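Local coordinates for telomeric DNA-binding factor trf1 (Schizosaccharomyces pombe, PDB 6K5S), which probably binds telomeric DNA and, through an all-helical domain of the telomere repeat binding factor family, probably assembles as a dimer, at residues 15-20 and 83-88; 63-68 and 87-92; 130-135 and 153-158. All blocks are in the same frame, centred on the assembly; numbering follows the deposited sequence.

Contact 1: 15-20 and 83-88; sequences NLSNII and RRANLA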
ATOM      1  N   ASN A  15      -4.502  -2.137  -6.199  1.00  7.83           N
ATOM      2  CA  ASN A  15      -4.766  -3.312  -5.373  1.00  7.59           C
ATOM      3  C   ASN A  15      -5.681  -2.963  -4.195  1.00  7.64           C
ATOM      4  O   ASN A  15      -6.677  -3.651  -3.925  1.00  5.75           O
ATOM      5  CB  ASN A  15      -3.433  -3.872  -4.889  1.00  6.65           C
ATOM      6  CG  ASN A  15      -3.576  -5.124  -4.055  1.00  7.36           C
ATOM      7  OD1 ASN A  15      -4.308  -6.064  -4.397  1.00  9.36           O
ATOM      8  ND2 ASN A  15      -2.814  -5.178  -2.987  1.00  6.72           N
ATOM      9  N   LEU A  16      -5.374  -1.880  -3.499  1.00  6.71           N
ATOM     10  CA  LEU A  16      -6.192  -1.492  -2.353  1.00  7.15           C
ATOM     11  C   LEU A  16      -7.590  -1.100  -2.795  1.00  7.95           C
ATOM     12  O   LEU A  16      -8.564  -1.388  -2.094  1.00  6.56           O
ATOM     13  CB  LEU A  16      -5.516  -0.344  -1.581  1.00  6.90           C
ATOM     14  CG  LEU A  16      -4.141  -0.659  -0.969  1.00  7.52           C
ATOM     15  CD1 LEU A  16      -3.485   0.614  -0.369  1.00  8.50           C
ATOM     16  CD2 LEU A  16      -4.277  -1.720   0.091  1.00  7.96           C
ATOM     17  N   SER A  17      -7.709  -0.431  -3.949  1.00  6.61           N
ATOM     18  CA  SER A  17      -9.023  -0.036  -4.440  1.00  6.73           C
ATOM     19  C   SER A  17      -9.856  -1.263  -4.748  1.00 11.12           C
ATOM     20  O   SER A  17     -11.037  -1.321  -4.407  1.00 10.71           O
ATOM     21  CB  SER A  17      -8.884   0.829  -5.699  1.00  8.08           C
ATOM     22  OG  SER A  17      -8.152   2.031  -5.446  1.00 10.83           O
ATOM     23  N   ASN A  18      -9.238  -2.253  -5.391  1.00  9.10           N
ATOM     24  CA  ASN A  18      -9.929  -3.495  -5.726  1.00 11.75           C
ATOM     25  C   ASN A  18     -10.409  -4.216  -4.465  1.00  9.76           C
ATOM     26  O   ASN A  18     -11.541  -4.708  -4.411  1.00 11.50           O
ATOM     27  CB  ASN A  18      -8.999  -4.393  -6.546  1.00 10.29           C
ATOM     28  CG  ASN A  18      -8.755  -3.873  -7.992  1.00 12.86           C
ATOM     29  OD1 ASN A  18      -9.544  -3.111  -8.551  1.00 15.65           O
ATOM     30  ND2 ASN A  18      -7.681  -4.347  -8.605  1.00 14.75           N
ATOM     31  N   ILE A  19      -9.571  -4.287  -3.442  1.00  8.77           N
ATOM     32  CA  ILE A  19      -9.984  -4.958  -2.212  1.00 11.06           C
ATOM     33  C   ILE A  19     -11.177  -4.232  -1.589  1.00 12.46           C
ATOM     34  O   ILE A  19     -12.164  -4.853  -1.173  1.00 10.37           O
ATOM     35  CB  ILE A  19      -8.796  -5.061  -1.241  1.00 10.60           C
ATOM     36  CG1 ILE A  19      -7.738  -6.019  -1.813  1.00 10.07           C
ATOM     37  CG2 ILE A  19      -9.265  -5.481   0.133  1.00  9.54           C
ATOM     38  CD1 ILE A  19      -6.381  -5.963  -1.082  1.00  9.52           C
ATOM     39  N   ILE A  20     -11.108  -2.900  -1.526  1.00  9.92           N
ATOM     40  CA  ILE A  20     -12.203  -2.135  -0.937  1.00 12.07           C
ATOM     41  C   ILE A  20     -13.493  -2.344  -1.732  1.00 13.06           C
ATOM     42  O   ILE A  20     -14.572  -2.559  -1.161  1.00 11.59           O
ATOM     43  CB  ILE A  20     -11.802  -0.648  -0.854  1.00  9.48           C
ATOM     44  CG1 ILE A  20     -10.633  -0.491   0.104  1.00 13.24           C
ATOM     45  CG2 ILE A  20     -13.006   0.238  -0.477  1.00 11.43           C
ATOM     46  CD1 ILE A  20      -9.955   0.852  -0.009  1.00 10.54           C
ATOM     47  N   ARG A  83      -9.654   5.624 -11.980  1.00 10.57           N
ATOM     48  CA  ARG A  83     -11.111   5.480 -12.069  1.00 14.48           C
ATOM     49  C   ARG A  83     -11.630   4.474 -11.049  1.00 12.54           C
ATOM     50  O   ARG A  83     -12.642   4.724 -10.375  1.00  9.32           O
ATOM     51  CB  ARG A  83     -11.533   5.073 -13.481  1.00 14.32           C
ATOM     52  CG  ARG A  83     -11.481   6.221 -14.465  1.00 19.63           C
ATOM     53  CD  ARG A  83     -12.103   5.819 -15.789  1.00 22.81           C
ATOM     54  NE  ARG A  83     -11.517   4.613 -16.352  1.00 27.29           N
ATOM     55  CZ  ARG A  83     -10.720   4.605 -17.417  1.00 24.58           C
ATOM     56  NH1 ARG A  83     -10.417   5.745 -18.019  1.00 29.96           N
ATOM     57  NH2 ARG A  83     -10.236   3.460 -17.880  1.00 26.59           N
ATOM     58  N   ARG A  84     -10.946   3.327 -10.933  1.00 13.20           N
ATOM     59  CA  ARG A  84     -11.246   2.350  -9.893  1.00 10.33           C
ATOM     60  C   ARG A  84     -11.121   2.962  -8.510  1.00 10.93           C
ATOM     61  O   ARG A  84     -11.968   2.716  -7.638  1.00  9.40           O
ATOM     62  CB  ARG A  84     -10.313   1.138 -10.014  1.00 11.15           C
ATOM     63  CG  ARG A  84     -10.482   0.322 -11.306  1.00 21.01           C
ATOM     64  CD  ARG A  84     -10.809  -1.161 -11.032  1.00 19.65           C
ATOM     65  NE  ARG A  84     -10.989  -1.909 -12.282  1.00 23.96           N
ATOM     66  CZ  ARG A  84     -10.217  -2.917 -12.669  1.00 23.11           C
ATOM     67  NH1 ARG A  84      -9.210  -3.318 -11.898  1.00 23.30           N
ATOM     68  NH2 ARG A  84     -10.451  -3.529 -13.827  1.00 25.19           N
ATOM     69  N   ALA A  85     -10.054   3.742  -8.280  1.00  8.23           N
ATOM     70  CA  ALA A  85      -9.859   4.332  -6.967  1.00  8.69           C
ATOM     71  C   ALA A  85     -11.027   5.233  -6.609  1.00  8.62           C
ATOM     72  O   ALA A  85     -11.536   5.187  -5.485  1.00  6.37           O
ATOM     73  CB  ALA A  85      -8.527   5.093  -6.918  1.00  6.47           C
ATOM     74  N   ASN A  86     -11.483   6.047  -7.568  1.00  8.01           N
ATOM     75  CA  ASN A  86     -12.594   6.949  -7.304  1.00  8.22           C
ATOM     76  C   ASN A  86     -13.869   6.193  -6.944  1.00  9.47           C
ATOM     77  O   ASN A  86     -14.613   6.626  -6.057  1.00  6.84           O
ATOM     78  CB  ASN A  86     -12.804   7.875  -8.510  1.00  9.02           C
ATOM     79  CG  ASN A  86     -11.803   9.044  -8.511  1.00  9.65           C
ATOM     80  OD1 ASN A  86     -11.186   9.334  -7.481  1.00  9.40           O
ATOM     81  ND2 ASN A  86     -11.638   9.709  -9.654  1.00 11.34           N
ATOM     82  N   LEU A  87     -14.133   5.054  -7.596  1.00  5.53           N
ATOM     83  CA  LEU A  87     -15.254   4.212  -7.179  1.00  9.86           C
ATOM     84  C   LEU A  87     -15.077   3.694  -5.759  1.00  8.71           C
ATOM     85  O   LEU A  87     -16.037   3.676  -4.972  1.00  9.19           O
ATOM     86  CB  LEU A  87     -15.428   3.032  -8.144  1.00 10.00           C
ATOM     87  CG  LEU A  87     -16.060   3.507  -9.451  1.00 16.51           C
ATOM     88  CD1 LEU A  87     -15.630   2.629 -10.612  1.00 18.59           C
ATOM     89  CD2 LEU A  87     -17.575   3.527  -9.277  1.00 21.88           C
ATOM     90  N   ALA A  88     -13.865   3.246  -5.416  1.00  8.81           N
ATOM     91  CA  ALA A  88     -13.638   2.735  -4.069  1.00  8.36           C
ATOM     92  C   ALA A  88     -13.828   3.841  -3.045  1.00 11.90           C
ATOM     93  O   ALA A  88     -14.420   3.617  -1.978  1.00  9.51           O
ATOM     94  CB  ALA A  88     -12.240   2.116  -3.965  1.00  9.48           C
TER
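Ser-17 packs against the Ala-85 and Ala-88 side of the helix it faces, at the point where the two segments have their nearest CA atoms. The axes of the short segments pass 8.6 Å apart at 40°, running roughly the same way, and the CA atoms of Ser-17 and Ala-85 are 5.1 Å apart. So near an approach suits the small side chains of Ser-17, Ala-85 and Ala-88 at its middle. Starting from Ser-17, its CB points at the other helix and rests against the methyl of Ala-88, with CB to CB 4.0 Å, while also lying near the CA of Ala-85. One bond further, OG sits over Ala-85, 3.2 Å from its CA. The first torsion (chi1 -61°) sets OG beside the backbone N, and from there it hydrogen-bonds back to the carbonyl O of Leu-13, one turn earlier. The hydroxyl is thus satisfied within its own helix and meets the alanine without needing anything from it. One turn on, the CG2 methyl of Ile-20 touches the CB of Ala-88 at 4.0 Å; the branched side chain fills the apolar end of the interface, and Met-50 and Phe-53 of helix 41-60 press on it as well. At the more solvent-accessible end, Arg-84 bends at its second torsion to bring NH1 to OD1 of Asn-18 in a weak hydrogen bond of 3.4 Å, the guanidinium and amide planes being 49° apart. Long, flexible and polar residues suit that margin. On its flank, helix 10-24 carries Leu-16 and Ile-19 against Leu-9 of the second subunit. The contact is thus a helix pair packed through small residues, joining helix 10-24 to helix 76-94 within the all-helical domain of this TRF-family protein, beside the second subunit.

Contact 2: 63-68 and 87-92; sequences ESFIYS and LAIFLA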
ATOM      1  N   GLU A  63      -7.865  16.441  -2.167  1.00 16.16           N
ATOM      2  CA  GLU A  63      -9.303  16.664  -2.160  1.00 18.32           C
ATOM      3  C   GLU A  63     -10.034  15.342  -1.891  1.00 21.18           C
ATOM      4  O   GLU A  63      -9.441  14.382  -1.368  1.00 20.26           O
ATOM      5  CB  GLU A  63      -9.731  17.312  -3.482  1.00 20.49           C
ATOM      6  CG  GLU A  63      -8.806  18.419  -3.994  1.00 27.63           C
ATOM      7  CD  GLU A  63      -8.744  19.634  -3.080  1.00 33.84           C
ATOM      8  OE1 GLU A  63      -8.089  20.640  -3.460  1.00 39.86           O
ATOM      9  OE2 GLU A  63      -9.342  19.601  -1.978  1.00 36.74           O
ATOM     10  N   SER A  64     -11.329  15.305  -2.221  1.00 17.96           N
ATOM     11  CA  SER A  64     -12.100  14.097  -1.972  1.00 20.32           C
ATOM     12  C   SER A  64     -11.728  12.995  -2.957  1.00 15.45           C
ATOM     13  O   SER A  64     -11.515  11.851  -2.550  1.00 16.42           O
ATOM     14  CB  SER A  64     -13.591  14.403  -2.044  1.00 19.16           C
ATOM     15  OG  SER A  64     -14.003  15.191  -0.947  1.00 20.34           O
ATOM     16  N   PHE A  65     -11.626  13.325  -4.245  1.00 10.95           N
ATOM     17  CA  PHE A  65     -11.393  12.346  -5.297  1.00 12.84           C
ATOM     18  C   PHE A  65     -10.104  12.660  -6.053  1.00 12.95           C
ATOM     19  O   PHE A  65      -9.469  13.710  -5.864  1.00 11.81           O
ATOM     20  CB  PHE A  65     -12.584  12.290  -6.273  1.00 11.01           C
ATOM     21  CG  PHE A  65     -13.827  11.765  -5.654  1.00 13.91           C
ATOM     22  CD1 PHE A  65     -14.052  10.395  -5.589  1.00 10.16           C
ATOM     23  CD2 PHE A  65     -14.764  12.634  -5.101  1.00 13.83           C
ATOM     24  CE1 PHE A  65     -15.204   9.899  -4.989  1.00 11.40           C
ATOM     25  CE2 PHE A  65     -15.925  12.144  -4.497  1.00 12.06           C
ATOM     26  CZ  PHE A  65     -16.147  10.781  -4.454  1.00 11.13           C
ATOM     27  N   ILE A  66      -9.724  11.720  -6.914  1.00 10.69           N
ATOM     28  CA  ILE A  66      -8.483  11.793  -7.682  1.00  9.97           C
ATOM     29  C   ILE A  66      -8.802  12.229  -9.098  1.00 17.09           C
ATOM     30  O   ILE A  66      -9.613  11.588  -9.789  1.00 14.95           O
ATOM     31  CB  ILE A  66      -7.761  10.443  -7.700  1.00 11.56           C
ATOM     32  CG1 ILE A  66      -7.541   9.955  -6.281  1.00  8.34           C
ATOM     33  CG2 ILE A  66      -6.410  10.548  -8.471  1.00 10.98           C
ATOM     34  CD1 ILE A  66      -6.906   8.608  -6.243  1.00  8.89           C
ATOM     35  N   TYR A  67      -8.132  13.287  -9.547  1.00 13.65           N
ATOM     36  CA  TYR A  67      -8.375  13.862 -10.863  1.00 17.27           C
ATOM     37  C   TYR A  67      -7.126  13.591 -11.695  1.00 18.38           C
ATOM     38  O   TYR A  67      -6.108  14.266 -11.531  1.00 19.55           O
ATOM     39  CB  TYR A  67      -8.704  15.339 -10.726  1.00 16.48           C
ATOM     40  CG  TYR A  67      -9.859  15.594  -9.774  1.00 18.75           C
ATOM     41  CD1 TYR A  67     -11.144  15.193 -10.094  1.00 17.82           C
ATOM     42  CD2 TYR A  67      -9.656  16.225  -8.550  1.00 18.94           C
ATOM     43  CE1 TYR A  67     -12.205  15.413  -9.225  1.00 15.54           C
ATOM     44  CE2 TYR A  67     -10.710  16.458  -7.671  1.00 18.68           C
ATOM     45  CZ  TYR A  67     -11.985  16.055  -8.016  1.00 19.23           C
ATOM     46  OH  TYR A  67     -13.043  16.293  -7.146  1.00 20.50           O
ATOM     47  N   SER A  68      -7.192  12.563 -12.547  1.00 20.56           N
ATOM     48  CA  SER A  68      -5.968  12.048 -13.157  1.00 21.92           C
ATOM     49  C   SER A  68      -5.297  13.115 -14.007  1.00 22.29           C
ATOM     50  O   SER A  68      -4.072  13.260 -13.977  1.00 24.82           O
ATOM     51  CB  SER A  68      -6.252  10.776 -13.976  1.00 19.44           C
ATOM     52  OG  SER A  68      -7.299  10.935 -14.932  1.00 24.16           O
ATOM     53  N   LEU A  87     -14.133   5.054  -7.596  1.00  5.53           N
ATOM     54  CA  LEU A  87     -15.254   4.212  -7.179  1.00  9.86           C
ATOM     55  C   LEU A  87     -15.077   3.694  -5.759  1.00  8.71           C
ATOM     56  O   LEU A  87     -16.037   3.676  -4.972  1.00  9.19           O
ATOM     57  CB  LEU A  87     -15.428   3.032  -8.144  1.00 10.00           C
ATOM     58  CG  LEU A  87     -16.060   3.507  -9.451  1.00 16.51           C
ATOM     59  CD1 LEU A  87     -15.630   2.629 -10.612  1.00 18.59           C
ATOM     60  CD2 LEU A  87     -17.575   3.527  -9.277  1.00 21.88           C
ATOM     61  N   ALA A  88     -13.865   3.246  -5.416  1.00  8.81           N
ATOM     62  CA  ALA A  88     -13.638   2.735  -4.069  1.00  8.36           C
ATOM     63  C   ALA A  88     -13.828   3.841  -3.045  1.00 11.90           C
ATOM     64  O   ALA A  88     -14.420   3.617  -1.978  1.00  9.51           O
ATOM     65  CB  ALA A  88     -12.240   2.116  -3.965  1.00  9.48           C
ATOM     66  N   ILE A  89     -13.343   5.049  -3.366  1.00 10.51           N
ATOM     67  CA  ILE A  89     -13.521   6.210  -2.487  1.00 11.03           C
ATOM     68  C   ILE A  89     -15.002   6.501  -2.280  1.00 10.07           C
ATOM     69  O   ILE A  89     -15.444   6.774  -1.161  1.00  9.82           O
ATOM     70  CB  ILE A  89     -12.795   7.439  -3.067  1.00  7.85           C
ATOM     71  CG1 ILE A  89     -11.279   7.294  -2.921  1.00 10.00           C
ATOM     72  CG2 ILE A  89     -13.233   8.745  -2.350  1.00 10.60           C
ATOM     73  CD1 ILE A  89     -10.513   8.327  -3.779  1.00 11.44           C
ATOM     74  N   PHE A  90     -15.784   6.485  -3.365  1.00 10.02           N
ATOM     75  CA  PHE A  90     -17.204   6.806  -3.259  1.00 10.09           C
ATOM     76  C   PHE A  90     -17.929   5.780  -2.396  1.00 14.88           C
ATOM     77  O   PHE A  90     -18.724   6.146  -1.514  1.00 13.22           O
ATOM     78  CB  PHE A  90     -17.828   6.872  -4.648  1.00 12.54           C
ATOM     79  CG  PHE A  90     -19.161   7.561  -4.683  1.00 15.54           C
ATOM     80  CD1 PHE A  90     -20.316   6.880  -4.311  1.00 14.52           C
ATOM     81  CD2 PHE A  90     -19.267   8.883  -5.111  1.00 12.46           C
ATOM     82  CE1 PHE A  90     -21.551   7.507  -4.352  1.00 14.64           C
ATOM     83  CE2 PHE A  90     -20.508   9.515  -5.142  1.00 12.11           C
ATOM     84  CZ  PHE A  90     -21.644   8.820  -4.771  1.00 11.25           C
ATOM     85  N   LEU A  91     -17.640   4.494  -2.616  1.00 11.50           N
ATOM     86  CA  LEU A  91     -18.301   3.437  -1.863  1.00 15.97           C
ATOM     87  C   LEU A  91     -17.882   3.462  -0.400  1.00 13.92           C
ATOM     88  O   LEU A  91     -18.713   3.242   0.494  1.00 15.60           O
ATOM     89  CB  LEU A  91     -18.002   2.083  -2.513  1.00 13.47           C
ATOM     90  CG  LEU A  91     -18.766   0.859  -2.011  1.00 19.99           C
ATOM     91  CD1 LEU A  91     -20.275   1.127  -2.019  1.00 21.51           C
ATOM     92  CD2 LEU A  91     -18.420  -0.340  -2.869  1.00 23.15           C
ATOM     93  N   ALA A  92     -16.608   3.760  -0.130  1.00 13.18           N
ATOM     94  CA  ALA A  92     -16.159   3.850   1.257  1.00 11.68           C
ATOM     95  C   ALA A  92     -16.775   5.056   1.946  1.00 17.20           C
ATOM     96  O   ALA A  92     -17.144   4.986   3.127  1.00 16.02           O
ATOM     97  CB  ALA A  92     -14.638   3.926   1.324  1.00 14.89           C
TER
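Around Phe-65 and Ile-89 an irregular strip of chain passes a helix, with their CA atoms 7.1 Å apart, and the gap is bridged mainly by side chains. The first torsion of Phe-65 (chi1 -67°) sets CG beside the backbone N, from where the ring extends to the helix and reaches it with its CD1, CE1 and CZ atoms, Ile-89 and Phe-90 coming in obliquely. CE1 is 3.5 Å from the CG2 methyl of Ile-89, and CD1 follows close by. CZ, at the far end, meets CD2 of Phe-90 at 3.7 Å. The two side chains cross at a slant, and their meeting is one of carbon-to-carbon packing. Ile-89 is suited to its place by its branch. CG2, anti to the backbone N, touches both the phenyl ring and, in a direction roughly at right angles, the carbonyl O of Ser-64, which is 3.6 Å from it, while the other arm ends in CD1, 4.2 Å from CG1 of Ile-66. In the all-helical TRF-family domain this loop links helix 41-60 to helix 76-94 and folds back along the helix it leads into; the carbonyl O of Ile-66 accepts a hydrogen bond from ND2 of Asn-86, which ties the backbone of the loop to the helix beside the apolar patch. With a serine in place of Phe-65, the CG2 methyl of Ile-89 and the CD2 atom of Phe-90 would probably lose their cover, leaving a gap toward helix 102-113. That helix packs on the phenyl ring through Asn-108 and Val-112. Phe-90 has a further aromatic partner in Phe-113, which it meets edge-to-face.

Contact 3: 130-135 and 153-158; sequences ELKTQA and DLFPSD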
ATOM      1  N   GLU A 130     -31.223   9.515  -6.793  1.00 11.69           N
ATOM      2  CA  GLU A 130     -31.329   9.023  -5.422  1.00 11.68           C
ATOM      3  C   GLU A 130     -30.210   9.576  -4.548  1.00 10.02           C
ATOM      4  O   GLU A 130     -30.411   9.828  -3.354  1.00  9.29           O
ATOM      5  CB  GLU A 130     -31.309   7.486  -5.392  1.00 14.14           C
ATOM      6  CG  GLU A 130     -32.504   6.790  -6.093  1.00 15.09           C
ATOM      7  CD  GLU A 130     -33.878   7.164  -5.521  1.00 20.07           C
ATOM      8  OE1 GLU A 130     -33.974   7.608  -4.354  1.00 20.49           O
ATOM      9  OE2 GLU A 130     -34.887   7.008  -6.249  1.00 21.68           O
ATOM     10  N   LEU A 131     -29.013   9.715  -5.101  1.00  7.58           N
ATOM     11  CA  LEU A 131     -27.947  10.365  -4.343  1.00 10.47           C
ATOM     12  C   LEU A 131     -28.360  11.774  -3.936  1.00  8.30           C
ATOM     13  O   LEU A 131     -28.202  12.165  -2.775  1.00  9.44           O
ATOM     14  CB  LEU A 131     -26.648  10.413  -5.159  1.00  7.60           C
ATOM     15  CG  LEU A 131     -25.526  11.179  -4.434  1.00 10.17           C
ATOM     16  CD1 LEU A 131     -25.117  10.474  -3.135  1.00  9.63           C
ATOM     17  CD2 LEU A 131     -24.315  11.284  -5.355  1.00 14.58           C
ATOM     18  N   LYS A 132     -28.862  12.564  -4.889  1.00  8.32           N
ATOM     19  CA  LYS A 132     -29.285  13.926  -4.572  1.00  8.36           C
ATOM     20  C   LYS A 132     -30.371  13.914  -3.498  1.00 10.65           C
ATOM     21  O   LYS A 132     -30.368  14.751  -2.592  1.00  9.07           O
ATOM     22  CB  LYS A 132     -29.779  14.636  -5.839  1.00  9.68           C
ATOM     23  CG  LYS A 132     -28.671  14.858  -6.907  1.00  7.04           C
ATOM     24  CD  LYS A 132     -29.281  15.343  -8.237  1.00 10.71           C
ATOM     25  CE  LYS A 132     -28.203  15.797  -9.266  1.00  9.21           C
ATOM     26  NZ  LYS A 132     -27.368  16.893  -8.700  1.00  9.94           N
ATOM     27  N   THR A 133     -31.261  12.927  -3.551  1.00  6.41           N
ATOM     28  CA  THR A 133     -32.322  12.828  -2.550  1.00  9.78           C
ATOM     29  C   THR A 133     -31.748  12.578  -1.157  1.00  8.77           C
ATOM     30  O   THR A 133     -32.173  13.208  -0.184  1.00  9.04           O
ATOM     31  CB  THR A 133     -33.310  11.719  -2.925  1.00  9.76           C
ATOM     32  OG1 THR A 133     -33.847  12.001  -4.223  1.00 10.04           O
ATOM     33  CG2 THR A 133     -34.465  11.688  -1.896  1.00 12.63           C
ATOM     34  N   GLN A 134     -30.773  11.672  -1.044  1.00  8.24           N
ATOM     35  CA  GLN A 134     -30.127  11.457   0.248  1.00  9.72           C
ATOM     36  C   GLN A 134     -29.320  12.677   0.686  1.00  9.25           C
ATOM     37  O   GLN A 134     -29.273  12.990   1.883  1.00  9.43           O
ATOM     38  CB  GLN A 134     -29.227  10.213   0.215  1.00  8.97           C
ATOM     39  CG  GLN A 134     -29.992   8.876   0.008  1.00 10.58           C
ATOM     40  CD  GLN A 134     -31.130   8.679   1.019  1.00 13.40           C
ATOM     41  OE1 GLN A 134     -30.941   8.879   2.217  1.00 10.77           O
ATOM     42  NE2 GLN A 134     -32.299   8.274   0.532  1.00 12.15           N
ATOM     43  N   ALA A 135     -28.652  13.363  -0.248  1.00  9.30           N
ATOM     44  CA  ALA A 135     -27.958  14.590   0.149  1.00  8.44           C
ATOM     45  C   ALA A 135     -28.944  15.605   0.716  1.00  8.67           C
ATOM     46  O   ALA A 135     -28.649  16.283   1.706  1.00  8.01           O
ATOM     47  CB  ALA A 135     -27.191  15.190  -1.029  1.00  7.89           C
ATOM     48  N   ASP A 153     -29.670  23.886  -5.000  1.00 16.66           N
ATOM     49  CA  ASP A 153     -28.299  23.442  -5.221  1.00 15.31           C
ATOM     50  C   ASP A 153     -28.268  22.022  -5.761  1.00 16.47           C
ATOM     51  O   ASP A 153     -27.494  21.713  -6.676  1.00 14.68           O
ATOM     52  CB  ASP A 153     -27.496  23.506  -3.923  1.00 21.02           C
ATOM     53  CG  ASP A 153     -27.175  24.915  -3.510  1.00 21.33           C
ATOM     54  OD1 ASP A 153     -27.478  25.857  -4.280  1.00 22.63           O
ATOM     55  OD2 ASP A 153     -26.627  25.078  -2.408  1.00 25.40           O
ATOM     56  N   LEU A 154     -29.096  21.142  -5.201  1.00 13.46           N
ATOM     57  CA  LEU A 154     -28.985  19.731  -5.537  1.00 12.58           C
ATOM     58  C   LEU A 154     -29.692  19.377  -6.833  1.00 14.43           C
ATOM     59  O   LEU A 154     -29.311  18.401  -7.481  1.00 11.97           O
ATOM     60  CB  LEU A 154     -29.540  18.882  -4.402  1.00 11.27           C
ATOM     61  CG  LEU A 154     -28.593  18.763  -3.215  1.00 12.08           C
ATOM     62  CD1 LEU A 154     -29.334  18.092  -2.076  1.00 12.09           C
ATOM     63  CD2 LEU A 154     -27.319  17.996  -3.585  1.00 10.64           C
ATOM     64  N   PHE A 155     -30.727  20.131  -7.202  1.00 12.61           N
ATOM     65  CA  PHE A 155     -31.531  19.885  -8.395  1.00 14.25           C
ATOM     66  C   PHE A 155     -31.566  21.186  -9.185  1.00 17.33           C
ATOM     67  O   PHE A 155     -32.601  21.868  -9.246  1.00 16.45           O
ATOM     68  CB  PHE A 155     -32.952  19.445  -8.033  1.00 12.96           C
ATOM     69  CG  PHE A 155     -33.032  18.145  -7.283  1.00 16.19           C
ATOM     70  CD1 PHE A 155     -33.150  16.947  -7.968  1.00 14.66           C
ATOM     71  CD2 PHE A 155     -33.034  18.119  -5.898  1.00 12.59           C
ATOM     72  CE1 PHE A 155     -33.228  15.739  -7.289  1.00 17.06           C
ATOM     73  CE2 PHE A 155     -33.110  16.903  -5.215  1.00 14.96           C
ATOM     74  CZ  PHE A 155     -33.214  15.715  -5.919  1.00 12.35           C
ATOM     75  N   PRO A 156     -30.449  21.562  -9.802  1.00 19.56           N
ATOM     76  CA  PRO A 156     -30.298  22.932 -10.293  1.00 21.47           C
ATOM     77  C   PRO A 156     -30.991  23.121 -11.635  1.00 25.66           C
ATOM     78  O   PRO A 156     -31.356  22.168 -12.320  1.00 25.46           O
ATOM     79  CB  PRO A 156     -28.781  23.095 -10.411  1.00 23.70           C
ATOM     80  CG  PRO A 156     -28.273  21.708 -10.680  1.00 22.56           C
ATOM     81  CD  PRO A 156     -29.252  20.736 -10.074  1.00 18.14           C
ATOM     82  N   SER A 157     -31.167  24.393 -11.998  1.00 29.03           N
ATOM     83  CA  SER A 157     -31.807  24.729 -13.264  1.00 34.42           C
ATOM     84  C   SER A 157     -30.885  24.541 -14.468  1.00 32.69           C
ATOM     85  O   SER A 157     -31.384  24.414 -15.591  1.00 39.46           O
ATOM     86  CB  SER A 157     -32.316  26.174 -13.228  1.00 34.87           C
ATOM     87  OG  SER A 157     -31.230  27.088 -13.176  1.00 36.53           O
ATOM     88  N   ASP A 158     -29.567  24.508 -14.262  1.00 32.12           N
ATOM     89  CA  ASP A 158     -28.603  24.379 -15.350  1.00 34.29           C
ATOM     90  C   ASP A 158     -28.191  22.928 -15.620  1.00 32.63           C
ATOM     91  O   ASP A 158     -27.085  22.687 -16.127  1.00 29.35           O
ATOM     92  CB  ASP A 158     -27.368  25.242 -15.063  1.00 29.06           C
ATOM     93  CG  ASP A 158     -26.550  24.738 -13.868  1.00 38.06           C
ATOM     94  OD1 ASP A 158     -27.027  23.845 -13.142  1.00 38.40           O
ATOM     95  OD2 ASP A 158     -25.417  25.229 -13.653  1.00 39.81           O
TER
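The Phe-155 ring has the hydroxyl of Thr-133 at its edge, near the ring plane, with OG1 4.1 Å from CZ; the CB of Lys-132 approaches the same end of the ring obliquely, 3.6 Å from CZ. Cys-186, Arg-189 and Leu-193 of helix 177-195 also pack on this ring, which therefore links three helical elements of the TRF-family all-helical domain: helix 122-141, the end of helix 147-154 and helix 177-195. Phe-155 is the first residue after helix 147-154 to leave helical phi/psi, and the far end of its side chain comes up to helix 122-141. A long aliphatic chain with a charged end suits position 132. The stem of Lys-132 runs alongside the ring in the opposite sense, CD as well as CB lying near CE1, and then bends at its last torsion (chi4 -58°), which swings NZ onto the carbonyl O of Leu-154. That hydrogen bond is 2.7 Å long; the C=O...NZ angle is 153° and NZ is tilted 21° from the carbonyl plane. Leu-154 is the last residue of its helix, where carbonyls tend to lack an intrahelical N-H, and the helix dipole would probably favour a positive charge at this end. NZ is also hydrogen-bonded to OD1 of Asn-106 and makes a cation-pi contact with Tyr-128, so the buried ammonium is well supplied with partners. Thr-133 spends its hydroxyl on the carbonyl O of Met-129 and on Arg-189, so its place at the ring edge needs no bond to Phe-155. Ala-135, one turn on from Lys-132, is small enough to let Leu-154 close in. The leucine straddles it: CD1 and CD2 each lie 3.8 Å from the CB of Ala-135, and CD1 also reaches within 3.5 Å of the carbonyl O of Lys-132.

Overall arrangement
All three contacts are mainly buried, but contact 1 has an exposed margin at its arginine. Contacts 1 and 2 use neighbouring turns of helix 76-94, share Leu-87 and Ala-88, and have centres about 8 Å apart; one side of that helix receives helix 10-24 through small residues, while another receives the loop 63-68 through larger apolar ones. Contact 3 lies across the centre of the chain from contact 1, their centres about 25 Å apart. It joins other helices and differs in burying a charged amine on a helix-end carbonyl. Contacts 2 and 3 touch where Phe-90 CZ meets Leu-131 CD2 at 3.7 Å, so the two pack directly on each other. Contact 1 alone borders the second subunit.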